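Ferredoxin--NADP reductase, apicoplast (Plasmodium falciparum, PDB 3JQQ) transfers electrons between ferredoxin and NADP(H) through a bound FAD in the apicoplast, and may serve the terminal step of isoprenoid precursor biosynthesis by the DOXP/MEP pathway. Local coordinates at residues N8-T11 / V12-L16; N164-Q168 / K169-F173; P184-S187 / F188-L192; G216-N219 / E220-L224; Q260-I263 / Y264-K267. The protein carries 1 engineered substitution. All coordinates share one frame; numbering follows the deposited sequence.

Contact 1: residues N8-T11 / V12-L16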
# COMPACT_ATOMS: atom_id res chain seq x y z
N ASN B 8 -11.77 -0.67 21.25
CA ASN B 8 -13.14 -0.41 20.81
C ASN B 8 -14.02 0.35 21.80
O ASN B 8 -15.25 0.28 21.73
CB ASN B 8 -13.81 -1.71 20.36
CG ASN B 8 -13.32 -2.18 19.01
OD1 ASN B 8 -13.08 -1.37 18.11
ND2 ASN B 8 -13.17 -3.49 18.86
N LEU B 9 -13.39 1.08 22.71
CA LEU B 9 -14.12 2.00 23.57
C LEU B 9 -14.93 2.94 22.70
O LEU B 9 -16.08 3.27 23.01
CB LEU B 9 -13.15 2.80 24.45
CG LEU B 9 -12.91 2.27 25.87
CD1 LEU B 9 -12.77 0.76 25.87
CD2 LEU B 9 -11.68 2.94 26.49
N TYR B 10 -14.32 3.38 21.60
CA TYR B 10 -15.00 4.22 20.64
C TYR B 10 -15.07 3.53 19.29
O TYR B 10 -14.09 2.94 18.82
CB TYR B 10 -14.32 5.59 20.54
CG TYR B 10 -14.34 6.31 21.86
CD1 TYR B 10 -13.23 6.30 22.69
CD2 TYR B 10 -15.48 6.97 22.30
CE1 TYR B 10 -13.24 6.95 23.90
CE2 TYR B 10 -15.51 7.61 23.51
CZ TYR B 10 -14.39 7.60 24.31
OH TYR B 10 -14.41 8.25 25.53
N THR B 11 -16.25 3.59 18.68
CA THR B 11 -16.50 2.90 17.43
C THR B 11 -17.02 3.87 16.40
O THR B 11 -17.15 5.07 16.67
CB THR B 11 -17.54 1.78 17.62
OG1 THR B 11 -18.83 2.37 17.87
CG2 THR B 11 -17.16 0.90 18.80
N VAL B 12 -17.32 3.36 15.21
CA VAL B 12 -17.89 4.18 14.16
C VAL B 12 -19.29 4.62 14.58
O VAL B 12 -19.82 5.61 14.06
CB VAL B 12 -17.98 3.41 12.84
CG1 VAL B 12 -17.86 4.37 11.66
CG2 VAL B 12 -16.87 2.36 12.77
N LYS B 13 -19.88 3.88 15.52
CA LYS B 13 -21.21 4.20 16.03
C LYS B 13 -21.16 5.31 17.07
O LYS B 13 -22.01 6.20 17.08
CB LYS B 13 -21.87 2.96 16.64
CG LYS B 13 -22.31 1.91 15.62
CD LYS B 13 -23.10 0.80 16.28
CE LYS B 13 -22.31 0.15 17.41
NZ LYS B 13 -23.08 -0.92 18.12
N ASN B 14 -20.17 5.26 17.96
CA ASN B 14 -19.96 6.33 18.93
C ASN B 14 -18.52 6.85 18.91
O ASN B 14 -17.73 6.55 19.80
CB ASN B 14 -20.33 5.87 20.35
CG ASN B 14 -19.31 4.91 20.95
OD1 ASN B 14 -18.72 4.09 20.25
ND2 ASN B 14 -19.10 5.02 22.26
N PRO B 15 -18.18 7.65 17.88
CA PRO B 15 -16.82 8.19 17.81
C PRO B 15 -16.61 9.28 18.86
O PRO B 15 -17.57 9.96 19.24
CB PRO B 15 -16.76 8.78 16.41
CG PRO B 15 -18.16 9.20 16.13
CD PRO B 15 -19.04 8.18 16.81
N LEU B 16 -15.38 9.44 19.32
CA LEU B 16 -15.05 10.48 20.28
C LEU B 16 -14.68 11.78 19.57
O LEU B 16 -13.78 11.81 18.73
CB LEU B 16 -13.90 10.04 21.19
CG LEU B 16 -13.43 11.06 22.24
CD1 LEU B 16 -14.57 11.43 23.17
CD2 LEU B 16 -12.23 10.53 23.02
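Leu16 lies across one face of the Tyr10 ring, its CB 3.6 Å from the ring centroid and 12° off the normal, a CH-pi contact; the edge of the same ring, at CD2, meets the backbone O of Asn14 in plane at 3.4 Å. The turn that brings these groups together leads into strand 16-25 of the antiparallel FAD-binding domain, and Leu9 and Tyr10, both facing Gly155 of strand 150-157, form a classic beta bulge. Beyond CB, the methyls of Leu16 continue over the ring: CD2 approaches CE1 of Tyr10, while CD1 sits near CE2.

The turn itself is closed by Asn14, whose OD1 accepts two bonds from one residue. Thr11 N reaches Asn14 OD1 at 3.0 Å from above the carbonyl plane, whereas Thr11 OG1 donates from close to that plane. With chi1 of 70°, OG1 stands between the backbone N and C of Thr11, where it can also accept. Lys13, a residue of the FAD site, and Val12, which touches Arg98, occupy the bend. Thr11 OG1 thus has two partners: it gives its proton to Asn14 OD1 and accepts a bond from Lys13 N, which lies 3.0 Å from Thr11 OG1.

Contact 2: residues N164-Q168 / K169-F173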
# COMPACT_ATOMS: atom_id res chain seq x y z
N ASN B 164 4.31 -6.26 29.11
CA ASN B 164 3.75 -5.52 30.25
C ASN B 164 4.71 -5.20 31.40
O ASN B 164 4.32 -4.56 32.37
CB ASN B 164 2.50 -6.23 30.79
CG ASN B 164 2.73 -7.69 31.11
OD1 ASN B 164 3.42 -8.40 30.38
ND2 ASN B 164 2.16 -8.15 32.22
N ASP B 165 5.96 -5.64 31.29
CA ASP B 165 6.95 -5.39 32.34
C ASP B 165 8.28 -4.93 31.75
O ASP B 165 9.33 -5.07 32.38
CB ASP B 165 7.15 -6.65 33.18
CG ASP B 165 7.50 -7.86 32.34
OD1 ASP B 165 7.81 -7.69 31.14
OD2 ASP B 165 7.46 -8.99 32.88
N ALA B 166 8.23 -4.38 30.54
CA ALA B 166 9.44 -4.02 29.80
C ALA B 166 10.42 -3.17 30.59
O ALA B 166 11.62 -3.47 30.63
CB ALA B 166 9.06 -3.34 28.49
N ILE B 167 9.93 -2.10 31.20
CA ILE B 167 10.79 -1.22 31.99
C ILE B 167 11.40 -1.93 33.20
O ILE B 167 12.59 -1.76 33.50
CB ILE B 167 10.04 0.03 32.47
CG1 ILE B 167 9.46 0.79 31.27
CG2 ILE B 167 10.96 0.93 33.28
CD1 ILE B 167 8.70 2.04 31.65
N GLN B 168 10.60 -2.68 33.95
CA GLN B 168 11.13 -3.37 35.11
C GLN B 168 12.17 -4.43 34.76
O GLN B 168 13.16 -4.51 35.43
CB GLN B 168 10.06 -3.92 36.04
CG GLN B 168 9.37 -5.19 35.57
CD GLN B 168 9.26 -6.28 36.67
OE1 GLN B 168 10.12 -6.40 37.54
NE2 GLN B 168 8.20 -7.09 36.60
N LYS B 169 11.94 -5.20 33.71
CA LYS B 169 12.86 -6.27 33.32
C LYS B 169 13.97 -5.74 32.43
O LYS B 169 14.89 -6.48 32.05
CB LYS B 169 12.10 -7.39 32.59
CG LYS B 169 10.99 -8.03 33.40
CD LYS B 169 11.53 -8.77 34.61
CE LYS B 169 10.41 -9.40 35.43
NZ LYS B 169 10.91 -10.07 36.66
N ASN B 170 13.89 -4.47 32.09
CA ASN B 170 14.86 -3.85 31.19
C ASN B 170 15.05 -4.68 29.92
O ASN B 170 16.18 -4.97 29.53
CB ASN B 170 16.19 -3.62 31.90
CG ASN B 170 16.10 -2.55 32.97
OD1 ASN B 170 15.44 -1.53 32.78
ND2 ASN B 170 16.76 -2.78 34.10
N THR B 171 13.94 -5.04 29.29
CA THR B 171 13.98 -5.89 28.11
C THR B 171 14.55 -5.16 26.90
O THR B 171 14.34 -3.96 26.73
CB THR B 171 12.57 -6.43 27.77
OG1 THR B 171 11.69 -5.34 27.49
CG2 THR B 171 12.02 -7.24 28.93
N ASN B 172 15.29 -5.89 26.07
CA ASN B 172 15.89 -5.33 24.87
C ASN B 172 14.95 -5.42 23.68
O ASN B 172 14.06 -6.27 23.66
CB ASN B 172 17.21 -6.05 24.56
CG ASN B 172 18.12 -6.13 25.77
OD1 ASN B 172 18.46 -5.12 26.37
ND2 ASN B 172 18.51 -7.34 26.14
N PHE B 173 15.14 -4.56 22.69
CA PHE B 173 14.26 -4.52 21.52
C PHE B 173 15.00 -4.39 20.20
O PHE B 173 16.10 -3.83 20.14
CB PHE B 173 13.27 -3.35 21.63
CG PHE B 173 12.38 -3.40 22.84
CD1 PHE B 173 12.66 -2.64 23.96
CD2 PHE B 173 11.24 -4.20 22.84
CE1 PHE B 173 11.83 -2.67 25.06
CE2 PHE B 173 10.41 -4.23 23.95
CZ PHE B 173 10.70 -3.47 25.06
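Ala166 is the hub of this turn: its CB touches Thr171 OG1 at 3.5 Å and meets the edge of the Phe173 ring in plane at CZ, 3.8 Å away. On the other flank of the short helix, the aliphatic part of Lys169 lies obliquely against the side chain of Asp165, with Lys169 CG 3.7 Å from Asp165 CG. This packing runs beside the backbone bond from Lys169 N to Asp165 O. The opposite charges do not meet, since Asp165 OD2 and Lys169 NZ remain 5.2 Å apart. A bend at chi2 (-65°) instead turns the lysine beside Gln168, and the two chains run in the same direction with Lys169 CE 3.4 Å from Gln168 NE2.

Outside this first shell, Asn170 holds the exit from the helix. Its OD1 comes close to Ile167 O, both of them acceptors, and is satisfied by Thr208 N. The Thr171 hydroxyl has no polar partner in the model, although the contact buries it. Further along, Phe173 enters strand 173-178 with its ring packed on Leu192 of helix 183-192 and on Tyr282 of strand 280-285.

Asn170, with a phi of 49°, is the C-prime residue of a Schellman motif: Thr171 N binds Ala166 O at 3.1 Å, and a weak bond runs from Asn170 N to Ile167 O. The motif ends helix 166-169 just before the chain enters the parallel sheet of the NADP-binding domain.

Contact 3: residues P184-S187 / F188-L192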
# COMPACT_ATOMS: atom_id res chain seq x y z
N PRO B 184 4.67 3.92 16.18
CA PRO B 184 4.52 3.21 17.45
C PRO B 184 5.85 3.07 18.19
O PRO B 184 5.86 2.89 19.41
CB PRO B 184 3.99 1.84 17.03
CG PRO B 184 4.43 1.67 15.62
CD PRO B 184 4.38 3.05 15.02
N TYR B 185 6.96 3.14 17.46
CA TYR B 185 8.27 3.05 18.09
C TYR B 185 8.60 4.34 18.82
O TYR B 185 9.27 4.33 19.86
CB TYR B 185 9.36 2.72 17.06
CG TYR B 185 9.12 1.42 16.32
CD1 TYR B 185 9.35 1.33 14.95
CD2 TYR B 185 8.65 0.30 16.98
CE1 TYR B 185 9.14 0.14 14.27
CE2 TYR B 185 8.43 -0.89 16.31
CZ TYR B 185 8.67 -0.97 14.95
OH TYR B 185 8.45 -2.15 14.28
N ILE B 186 8.12 5.46 18.29
CA ILE B 186 8.24 6.75 18.96
C ILE B 186 7.43 6.70 20.26
O ILE B 186 7.87 7.19 21.30
CB ILE B 186 7.73 7.90 18.08
CG1 ILE B 186 8.55 7.99 16.78
CG2 ILE B 186 7.77 9.22 18.83
CD1 ILE B 186 10.05 8.02 17.00
N SER B 187 6.24 6.11 20.18
CA SER B 187 5.38 5.94 21.35
C SER B 187 6.09 5.11 22.41
O SER B 187 6.17 5.49 23.58
CB SER B 187 4.07 5.26 20.94
OG SER B 187 3.24 5.04 22.07
N PHE B 188 6.63 3.96 21.99
CA PHE B 188 7.40 3.11 22.88
C PHE B 188 8.53 3.88 23.57
O PHE B 188 8.68 3.82 24.79
CB PHE B 188 7.99 1.92 22.12
CG PHE B 188 6.96 0.97 21.57
CD1 PHE B 188 7.31 0.05 20.59
CD2 PHE B 188 5.65 1.00 22.02
CE1 PHE B 188 6.37 -0.82 20.08
CE2 PHE B 188 4.71 0.13 21.51
CZ PHE B 188 5.07 -0.79 20.54
N LEU B 189 9.32 4.61 22.78
CA LEU B 189 10.49 5.32 23.31
C LEU B 189 10.09 6.38 24.32
O LEU B 189 10.78 6.59 25.32
CB LEU B 189 11.30 5.95 22.17
CG LEU B 189 12.04 5.00 21.22
CD1 LEU B 189 12.65 5.78 20.06
CD2 LEU B 189 13.12 4.22 21.96
N LYS B 190 8.98 7.06 24.05
CA LYS B 190 8.49 8.09 24.96
C LYS B 190 8.09 7.49 26.30
O LYS B 190 8.29 8.12 27.34
CB LYS B 190 7.33 8.86 24.33
CG LYS B 190 7.76 9.83 23.24
CD LYS B 190 6.56 10.42 22.51
CE LYS B 190 6.99 11.46 21.49
NZ LYS B 190 5.83 11.96 20.69
N LYS B 191 7.55 6.28 26.28
CA LYS B 191 7.21 5.60 27.53
C LYS B 191 8.47 5.11 28.25
O LYS B 191 8.63 5.33 29.45
CB LYS B 191 6.26 4.43 27.30
CG LYS B 191 6.03 3.59 28.56
CD LYS B 191 5.14 2.39 28.30
CE LYS B 191 5.12 1.45 29.49
NZ LYS B 191 4.60 2.11 30.73
N LEU B 192 9.35 4.44 27.52
CA LEU B 192 10.53 3.82 28.10
C LEU B 192 11.52 4.84 28.67
O LEU B 192 12.04 4.66 29.77
CB LEU B 192 11.24 2.93 27.07
CG LEU B 192 10.43 1.78 26.46
CD1 LEU B 192 11.10 1.26 25.20
CD2 LEU B 192 10.23 0.65 27.46
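Phe188 folds back over the preceding turn of helix 183-192, and nearly every atom of its side chain meets Pro184 or Tyr185. Phe188 CB lies 3.5 Å from Tyr185 O. The next atom, Phe188 CG, is only 3.1 Å from Pro184 O, which sits above one face of the ring, offset toward its rim; with chi1 of -65° the ring swings beside the backbone N of Phe188, back toward the carbonyl that this N binds. Phe188 CD1 touches CD2 of Tyr185 at 3.9 Å, at the edge of the tyrosine ring and near its plane. CE1 lies near both that atom and Pro184 O, while Phe188 CD2, CE2 and CZ stay 3.2 to 3.9 Å from Pro184 O. The ring also meets Tyr282 of strand 280-285 edge-to-face.

Pro184 O accepts Phe188 N at 2.9 Å and lies close over the ring face. One turn after Ile186, Lys190 extends past it, with Lys190 CE 3.6 Å from CG2 of Ile186, and its NZ is held by the backbone O of Ser106. Ser187 OG likewise bonds to Ser107 O, so two polar side chains of this largely buried helix bind backbone carbonyls of one loop. Tyr185 stacks on Phe175, its hydroxyl bonded to Ile176 O.

The backbone bonds from Phe188, Leu189, Lys190 and Lys191 to residues four earlier are those of a regular alpha helix. It packs on the parallel sheet of the NADP-binding domain, following strand 173-178 as in a Rossmann-like beta-alpha-beta unit, with Pro184 near its start and close to the FAD.

Contact 4: residues G216-N219 / E220-L224. With A2P (adenosine-2'-5'-diphosphate), chain J.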
# COMPACT_ATOMS: atom_id res chain seq x y z
N GLY B 216 13.76 2.55 7.42
CA GLY B 216 13.86 2.82 5.99
C GLY B 216 12.99 3.98 5.57
O GLY B 216 11.78 3.99 5.80
N VAL B 217 13.62 4.98 4.96
CA VAL B 217 12.92 6.14 4.43
C VAL B 217 13.61 6.55 3.13
O VAL B 217 14.65 6.00 2.78
CB VAL B 217 12.92 7.31 5.43
CG1 VAL B 217 12.03 7.00 6.62
CG2 VAL B 217 14.34 7.64 5.89
N TYR B 218 13.03 7.51 2.42
CA TYR B 218 13.58 7.94 1.13
C TYR B 218 14.95 8.61 1.26
O TYR B 218 15.90 8.22 0.58
CB TYR B 218 12.60 8.86 0.40
CG TYR B 218 13.12 9.34 -0.94
CD1 TYR B 218 13.16 8.48 -2.03
CD2 TYR B 218 13.57 10.63 -1.11
CE1 TYR B 218 13.64 8.90 -3.26
CE2 TYR B 218 14.05 11.07 -2.33
CZ TYR B 218 14.08 10.20 -3.41
OH TYR B 218 14.55 10.62 -4.63
N ASN B 219 15.04 9.62 2.12
CA ASN B 219 16.29 10.32 2.38
C ASN B 219 16.28 10.91 3.80
O ASN B 219 15.34 10.70 4.55
CB ASN B 219 16.54 11.41 1.34
CG ASN B 219 15.44 12.46 1.32
OD1 ASN B 219 14.60 12.52 2.22
ND2 ASN B 219 15.42 13.29 0.28
N GLU B 220 17.34 11.64 4.15
CA GLU B 220 17.45 12.23 5.49
C GLU B 220 16.27 13.13 5.85
O GLU B 220 15.81 13.13 6.99
CB GLU B 220 18.76 13.02 5.62
CG GLU B 220 20.03 12.20 5.45
CD GLU B 220 20.46 12.07 3.99
OE1 GLU B 220 19.61 12.28 3.10
OE2 GLU B 220 21.65 11.77 3.75
N ASP B 221 15.79 13.90 4.88
CA ASP B 221 14.70 14.84 5.13
C ASP B 221 13.36 14.13 5.28
O ASP B 221 12.34 14.76 5.58
CB ASP B 221 14.62 15.89 4.02
CG ASP B 221 15.67 16.98 4.18
OD1 ASP B 221 16.65 16.78 4.93
OD2 ASP B 221 15.50 18.05 3.55
N SER B 222 13.35 12.81 5.06
CA SER B 222 12.12 12.03 5.14
C SER B 222 11.99 11.28 6.46
O SER B 222 10.98 10.63 6.71
CB SER B 222 12.02 11.07 3.96
OG SER B 222 11.96 11.77 2.73
N ILE B 223 13.02 11.37 7.30
CA ILE B 223 12.96 10.75 8.62
C ILE B 223 11.88 11.41 9.46
O ILE B 223 11.94 12.61 9.73
CB ILE B 223 14.31 10.85 9.37
CG1 ILE B 223 15.42 10.20 8.55
CG2 ILE B 223 14.20 10.20 10.74
CD1 ILE B 223 16.80 10.47 9.09
N LEU B 224 10.89 10.64 9.85
CA LEU B 224 9.82 11.14 10.70
C LEU B 224 10.27 11.14 12.16
O LEU B 224 10.90 10.18 12.61
CB LEU B 224 8.56 10.31 10.51
CG LEU B 224 8.13 10.22 9.03
CD1 LEU B 224 6.90 9.36 8.85
CD2 LEU B 224 7.91 11.62 8.46
P1 A2P J . 10.87 3.81 -2.27
O1P A2P J . 11.51 2.82 -3.20
O2P A2P J . 9.36 3.79 -2.29
O3P A2P J . 11.48 5.19 -2.32
P2 A2P J . 6.51 5.16 2.03
O4P A2P J . 6.03 4.89 3.44
O5P A2P J . 5.65 4.55 0.95
O6P A2P J . 6.91 6.60 1.79
O5' A2P J . 7.89 4.35 1.93
C5' A2P J . 8.78 4.31 3.05
C4' A2P J . 10.11 3.71 2.62
O4' A2P J . 9.96 2.31 2.39
C3' A2P J . 10.60 4.32 1.31
O3' A2P J . 12.01 4.54 1.41
C2' A2P J . 10.33 3.25 0.27
O2' A2P J . 11.27 3.28 -0.80
C1' A2P J . 10.56 2.01 1.13
N9 A2P J . 10.07 0.77 0.47
C8 A2P J . 9.37 0.70 -0.69
N7 A2P J . 9.11 -0.59 -1.01
C5 A2P J . 9.66 -1.37 -0.06
C6 A2P J . 9.77 -2.82 0.22
N6 A2P J . 9.22 -3.73 -0.61
N1 A2P J . 10.43 -3.21 1.33
C2 A2P J . 10.98 -2.32 2.18
N3 A2P J . 10.92 -0.99 1.99
C4 A2P J . 10.29 -0.46 0.91
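Asn219 grips Ser222 twice, and both bonds reach their carbonyl from well above its plane. Ser222 N comes to Asn219 O at 2.9 Å, 57° out of the plane, while Ser222 OG donates to Asn219 OD1 from 39° out. These bonds close a tight 3-10 turn, residues 220-222, directly after strand 211-217 of the parallel nucleotide-binding sheet; in a Rossmann-like domain the C-terminal ends of the parallel strands characteristically line the dinucleotide site. The chi1 of Asn219 (60°) sets CG between its own backbone N and C, which brings OD1 of Asn219 within 2.8 Å of Ser222 OG.

Second-shell bonds fix this pair: Asn30 O receives Asn219 ND2, Ser31 OG shares a bond with Ser222 OG, and Asp221 OD2 binds Asn30 N. Next to the turn, Val217 and Ile223 cross at about a right angle, CG2 of the valine 3.8 Å from CG1 of the isoleucine, and both lean on Phe246 of strand 240-246.

The other side of the strand end faces the bound adenosine-2'-5'-diphosphate. Gly216 O approaches the ribose at C4', 3.6 Å away, and Val217 C and Tyr218 N border O3'. Tyr218 packs its CB against Ser222 OG, 3.8 Å away, and turns a ring edge to the ligand. Ser247, which the Tyr218 side chain touches, is also hydrogen-bonded to the ligand. The edge contact is made by Tyr218 CD1, 3.7 Å from the 2'-phosphate oxygen O3P, which lies near the ring plane.

Contact 5: residues Q260-I263 / Y264-K267. With A2P (adenosine-2'-5'-diphosphate), chain J.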
# COMPACT_ATOMS: atom_id res chain seq x y z
N GLN B 260 15.22 -4.55 4.89
CA GLN B 260 15.51 -5.97 5.08
C GLN B 260 16.88 -6.35 4.53
O GLN B 260 17.54 -7.25 5.05
CB GLN B 260 14.46 -6.86 4.40
CG GLN B 260 13.08 -6.26 4.31
CD GLN B 260 12.92 -5.36 3.10
OE1 GLN B 260 12.79 -5.83 1.97
NE2 GLN B 260 12.94 -4.07 3.35
N ASP B 261 17.29 -5.69 3.46
CA ASP B 261 18.54 -6.01 2.79
C ASP B 261 19.72 -5.57 3.65
O ASP B 261 20.75 -6.23 3.71
CB ASP B 261 18.61 -5.34 1.42
CG ASP B 261 17.51 -5.82 0.48
OD1 ASP B 261 16.79 -4.96 -0.08
OD2 ASP B 261 17.37 -7.04 0.30
N GLU B 262 19.54 -4.43 4.32
CA GLU B 262 20.52 -3.93 5.27
C GLU B 262 20.67 -4.95 6.39
O GLU B 262 21.78 -5.29 6.80
CB GLU B 262 20.03 -2.60 5.86
CG GLU B 262 21.08 -1.51 5.92
CD GLU B 262 22.37 -1.96 6.58
OE1 GLU B 262 23.44 -1.81 5.96
OE2 GLU B 262 22.30 -2.48 7.72
N ILE B 263 19.53 -5.44 6.86
CA ILE B 263 19.50 -6.44 7.91
C ILE B 263 20.12 -7.74 7.44
O ILE B 263 20.86 -8.39 8.19
CB ILE B 263 18.06 -6.67 8.42
CG1 ILE B 263 17.53 -5.40 9.08
CG2 ILE B 263 18.03 -7.84 9.39
CD1 ILE B 263 16.08 -5.50 9.51
N TYR B 264 19.85 -8.13 6.20
CA TYR B 264 20.46 -9.34 5.64
C TYR B 264 21.96 -9.15 5.45
O TYR B 264 22.73 -10.11 5.53
CB TYR B 264 19.80 -9.75 4.32
CG TYR B 264 20.21 -11.14 3.87
CD1 TYR B 264 19.51 -12.26 4.30
CD2 TYR B 264 21.29 -11.33 3.01
CE1 TYR B 264 19.88 -13.54 3.90
CE2 TYR B 264 21.66 -12.60 2.60
CZ TYR B 264 20.95 -13.70 3.05
OH TYR B 264 21.32 -14.96 2.64
N LYS B 265 22.37 -7.91 5.20
CA LYS B 265 23.78 -7.58 5.07
C LYS B 265 24.51 -7.88 6.37
O LYS B 265 25.63 -8.39 6.36
CB LYS B 265 23.94 -6.10 4.71
CG LYS B 265 25.31 -5.73 4.16
CD LYS B 265 25.45 -4.23 4.01
CE LYS B 265 26.49 -3.86 2.97
NZ LYS B 265 27.83 -4.43 3.28
N ARG B 266 23.88 -7.57 7.50
CA ARG B 266 24.43 -7.92 8.80
C ARG B 266 23.53 -8.89 9.56
O ARG B 266 23.07 -8.60 10.66
CB ARG B 266 24.72 -6.68 9.65
CG ARG B 266 23.80 -5.49 9.41
CD ARG B 266 24.19 -4.35 10.34
NE ARG B 266 24.00 -3.03 9.74
CZ ARG B 266 24.63 -1.93 10.14
NH1 ARG B 266 25.49 -1.99 11.15
NH2 ARG B 266 24.40 -0.77 9.54
N LYS B 267 23.28 -10.05 8.96
CA LYS B 267 22.35 -11.02 9.54
C LYS B 267 22.88 -11.73 10.79
O LYS B 267 22.10 -12.06 11.68
CB LYS B 267 21.86 -12.03 8.49
CG LYS B 267 22.91 -13.01 7.99
CD LYS B 267 22.27 -14.02 7.04
CE LYS B 267 23.27 -15.07 6.58
NZ LYS B 267 24.36 -14.49 5.75
P1 A2P J . 10.87 3.81 -2.27
O1P A2P J . 11.51 2.82 -3.20
O2P A2P J . 9.36 3.79 -2.29
O3P A2P J . 11.48 5.19 -2.32
P2 A2P J . 6.51 5.16 2.03
O4P A2P J . 6.03 4.89 3.44
O5P A2P J . 5.65 4.55 0.95
O6P A2P J . 6.91 6.60 1.79
O5' A2P J . 7.89 4.35 1.93
C5' A2P J . 8.78 4.31 3.05
C4' A2P J . 10.11 3.71 2.62
O4' A2P J . 9.96 2.31 2.39
C3' A2P J . 10.60 4.32 1.31
O3' A2P J . 12.01 4.54 1.41
C2' A2P J . 10.33 3.25 0.27
O2' A2P J . 11.27 3.28 -0.80
C1' A2P J . 10.56 2.01 1.13
N9 A2P J . 10.07 0.77 0.47
C8 A2P J . 9.37 0.70 -0.69
N7 A2P J . 9.11 -0.59 -1.01
C5 A2P J . 9.66 -1.37 -0.06
C6 A2P J . 9.77 -2.82 0.22
N6 A2P J . 9.22 -3.73 -0.61
N1 A2P J . 10.43 -3.21 1.33
C2 A2P J . 10.98 -2.32 2.18
N3 A2P J . 10.92 -0.99 1.99
C4 A2P J . 10.29 -0.46 0.91
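Glu262, Tyr264 and Ile263 bury the most surface here, and Glu262 does so largely through a salt bridge to Arg266, one helical turn on. Glu262 OE2 presents its syn lone pair to Arg266 NE, 2.7 Å away in a nearly straight bond of 168°, and lies at the edge of the guanidinium, within its plane. A second, weak bond joins the same oxygen to Arg266 NH2. The carboxylate and guanidinium planes are 69° apart, so this is an angled grip by one oxygen rather than a flat paired bridge. A bend at chi2 (-51°) in Glu262 brings its carboxylate round to the arginine, and OE1 of Glu262 is left beside the Lys265 chain, 3.7 Å from CD.

Arg266 N bonds to Glu262 O at 3.2 Å, and Arg266 is the first residue to leave helical geometry, just ahead of helix 267-276. Tyr264 N binds Gln260 O at 2.7 Å, and Tyr264 CB lies 3.4 Å from Gln260 O. Ile263 packs closely on the start of the next residue, its CB 3.2 Å from Tyr264 N.

Gln260, at the other end of the segment, belongs to the ligand pocket, and Asp261 bonds to Ser256 of the second subunit. Helix 259-265 is held against helix 289-298 by the Asp261-Lys292 salt bridge and by Tyr264 on Ile296, whereas Glu262 and Arg266 turn to Val245 and His243 of strand 240-246.

How the contacts relate
The contacts follow one another along the chain. Contact 1 belongs to the antiparallel FAD-binding domain, and its centre is about 41 Å from that of contact 5, on opposite sides of the chain's centre. Contacts 2 to 5 belong to or flank the parallel sheet of the NADP-binding domain. Contact 2 leads into strand 173-178 and touches contact 3, on helix 183-192, through Ile167 and Phe173 packing on Leu192. Contact 4 ends strand 211-217, the next strand after that helix, with nearest atoms about 5 Å from contact 3. Contacts 4 and 5, centres about 18 Å apart, do not touch but both border the adenosine-2'-5'-diphosphate, whereas contact 3 approaches the FAD, so the domain holds the ligand and adjoins the FAD.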